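PDB 4ZOY: Sqt1 from Chaetomium thermophilum, which probably acts as a dedicated WD40-repeat chaperone in ribosome biogenesis, capturing a newly made ribosomal protein while it is still being translated. Local coordinates for residues V222-K226 and S227-D231. Numbering follows the deposited sequence.
Sequences VAASK and SLVTD
A Schellman motif closes the short helix 222-225, with Ser227, at positive phi (55°), as its C-prime residue. The turn is drawn shut by two backbone bonds: Leu228 N donates to Ala223 O (2.9 Å) and Ser227 N to Ala224 O (3.1 Å). Ala223 O is gripped twice, since Lys226 N also donates to it, from the opposite face of the carbonyl to Leu228 N. Beyond the turn, Val229 folds back over the helix. With CG1 anti to the carbonyl carbon (chi1 -65°), that methyl lies over the Ala224 backbone, 3.5 Å from Ala224 N, and touches the methyls of both Ala223 and Ala224, its distances to their CB atoms being 4.0 and 3.9 Å; CG2 rests more loosely against Ala224 CA. An alanine in place of Val229 lacks both methyls and would probably strip Ala224 CB of its apolar partner on this side and leave Ala223 CB with Leu228 and Leu281, opening a gap beside the turn. Leu228 packs CB against Ala223 CB at 4.1 Å, and its CD1 lies against Lys226 CB; both Ala223 and Leu228 also touch Leu281. At the exposed turn, a water bridges Ser225 O, to which it donates, and Ser227 OG, while Ser225 OG turns back to Val222 O (2.7 Å). At the start of the helix, the carboxylate of Asp218 accepts from Ala223 N and Ala224 N. The whole forms a surface excursion between strands 214-218 and 235-239 of one WD40 propeller blade, a helical turn ended by the paired backbone bonds of a Schellman C-cap and its usual apolar contact between C'' (Leu228) and C3 (Ala223).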
ATOM      1  N   VAL A 222     -20.915  10.263  -8.113  1.00 15.00           N
ATOM      2  CA  VAL A 222     -20.955  11.695  -7.856  1.00 15.24           C
ATOM      3  C   VAL A 222     -20.462  12.485  -9.065  1.00 17.55           C
ATOM      4  O   VAL A 222     -21.082  13.483  -9.462  1.00 18.16           O
ATOM      5  CB  VAL A 222     -20.130  12.062  -6.617  1.00 17.97           C
ATOM      6  CG1 VAL A 222     -20.051  13.576  -6.446  1.00 18.03           C
ATOM      7  CG2 VAL A 222     -20.748  11.416  -5.378  1.00 17.64           C
ATOM      8  N   ALA A 223     -19.355  12.058  -9.660  1.00 16.46           N
ATOM      9  CA  ALA A 223     -18.854  12.799 -10.805  1.00 14.53           C
ATOM     10  C   ALA A 223     -19.826  12.740 -11.977  1.00 19.64           C
ATOM     11  O   ALA A 223     -19.997  13.735 -12.678  1.00 19.58           O
ATOM     12  CB  ALA A 223     -17.491  12.279 -11.222  1.00 16.44           C
ATOM     13  N   ALA A 224     -20.482  11.599 -12.181  1.00 18.56           N
ATOM     14  CA  ALA A 224     -21.423  11.470 -13.290  1.00 18.41           C
ATOM     15  C   ALA A 224     -22.571  12.475 -13.148  1.00 20.25           C
ATOM     16  O   ALA A 224     -23.030  13.059 -14.136  1.00 22.11           O
ATOM     17  CB  ALA A 224     -21.958  10.054 -13.367  1.00 20.44           C
ATOM     18  N   SER A 225     -23.013  12.692 -11.916  1.00 17.66           N
ATOM     19  CA  SER A 225     -24.113  13.614 -11.652  1.00 20.41           C
ATOM     20  C   SER A 225     -23.704  15.066 -11.857  1.00 23.24           C
ATOM     21  O   SER A 225     -24.562  15.955 -11.927  1.00 25.00           O
ATOM     22  CB  SER A 225     -24.640  13.426 -10.230  1.00 19.68           C
ATOM     23  OG  SER A 225     -23.764  13.985  -9.261  1.00 19.38           O
ATOM     24  N   LYS A 226     -22.397  15.304 -11.938  1.00 20.56           N
ATOM     25  CA  LYS A 226     -21.856  16.648 -12.128  1.00 20.88           C
ATOM     26  C   LYS A 226     -21.278  16.799 -13.533  1.00 20.40           C
ATOM     27  O   LYS A 226     -20.555  17.764 -13.805  1.00 25.05           O
ATOM     28  CB  LYS A 226     -20.776  16.957 -11.082  1.00 21.60           C
ATOM     29  CG  LYS A 226     -21.255  17.045  -9.643  1.00 22.54           C
ATOM     30  CD  LYS A 226     -20.072  17.024  -8.691  1.00 29.09           C
ATOM     31  CE  LYS A 226     -20.490  17.181  -7.239  1.00 38.07           C
ATOM     32  NZ  LYS A 226     -20.961  18.558  -6.953  1.00 34.33           N
ATOM     33  N   SER A 227     -21.597  15.846 -14.405  1.00 20.94           N
ATOM     34  CA  SER A 227     -21.127  15.824 -15.792  1.00 20.93           C
ATOM     35  C   SER A 227     -19.606  15.908 -15.872  1.00 29.00           C
ATOM     36  O   SER A 227     -19.052  16.638 -16.694  1.00 29.14           O
ATOM     37  CB  SER A 227     -21.761  16.958 -16.600  1.00 28.78           C
ATOM     38  OG  SER A 227     -23.174  16.832 -16.617  1.00 31.36           O
ATOM     39  N   LEU A 228     -18.937  15.143 -15.011  1.00 21.93           N
ATOM     40  CA  LEU A 228     -17.478  15.136 -14.948  1.00 23.31           C
ATOM     41  C   LEU A 228     -16.894  13.775 -15.309  1.00 22.75           C
ATOM     42  O   LEU A 228     -15.733  13.496 -15.007  1.00 23.23           O
ATOM     43  CB  LEU A 228     -17.007  15.558 -13.553  1.00 21.58           C
ATOM     44  CG  LEU A 228     -17.253  17.024 -13.183  1.00 23.42           C
ATOM     45  CD1 LEU A 228     -16.895  17.308 -11.738  1.00 25.24           C
ATOM     46  CD2 LEU A 228     -16.454  17.922 -14.125  1.00 32.47           C
ATOM     47  N   VAL A 229     -17.685  12.921 -15.951  1.00 20.11           N
ATOM     48  CA  VAL A 229     -17.171  11.632 -16.405  1.00 20.53           C
ATOM     49  C   VAL A 229     -16.876  11.647 -17.898  1.00 25.36           C
ATOM     50  O   VAL A 229     -17.474  12.419 -18.656  1.00 29.18           O
ATOM     51  CB  VAL A 229     -18.141  10.466 -16.080  1.00 25.09           C
ATOM     52  CG1 VAL A 229     -18.264  10.284 -14.571  1.00 23.00           C
ATOM     53  CG2 VAL A 229     -19.509  10.682 -16.715  1.00 27.37           C
ATOM     54  N   THR A 230     -15.931  10.800 -18.301  1.00 22.97           N
ATOM     55  CA  THR A 230     -15.529  10.662 -19.694  1.00 24.04           C
ATOM     56  C   THR A 230     -16.600   9.953 -20.501  1.00 24.84           C
ATOM     57  O   THR A 230     -17.642   9.569 -19.964  1.00 25.85           O
ATOM     58  CB  THR A 230     -14.209   9.868 -19.831  1.00 23.16           C
ATOM     59  OG1 THR A 230     -14.445   8.492 -19.517  1.00 25.08           O
ATOM     60  CG2 THR A 230     -13.137  10.430 -18.908  1.00 24.76           C
ATOM     61  N   ASP A 231     -16.316   9.757 -21.787  1.00 28.59           N
ATOM     62  CA  ASP A 231     -17.238   9.100 -22.708  1.00 32.56           C
ATOM     63  C   ASP A 231     -17.638   7.692 -22.274  1.00 33.34           C
ATOM     64  O   ASP A 231     -18.704   7.213 -22.652  1.00 34.69           O
ATOM     65  CB  ASP A 231     -16.630   9.032 -24.116  1.00 34.51           C
ATOM     66  CG  ASP A 231     -16.470  10.397 -24.753  1.00 45.85           C
ATOM     67  OD1 ASP A 231     -17.423  11.203 -24.686  1.00 52.55           O
ATOM     68  OD2 ASP A 231     -15.392  10.661 -25.328  1.00 53.34           O
TER
HETATM   69  O   HOH W   1     -24.663  17.742 -14.332  1.00 37.74           O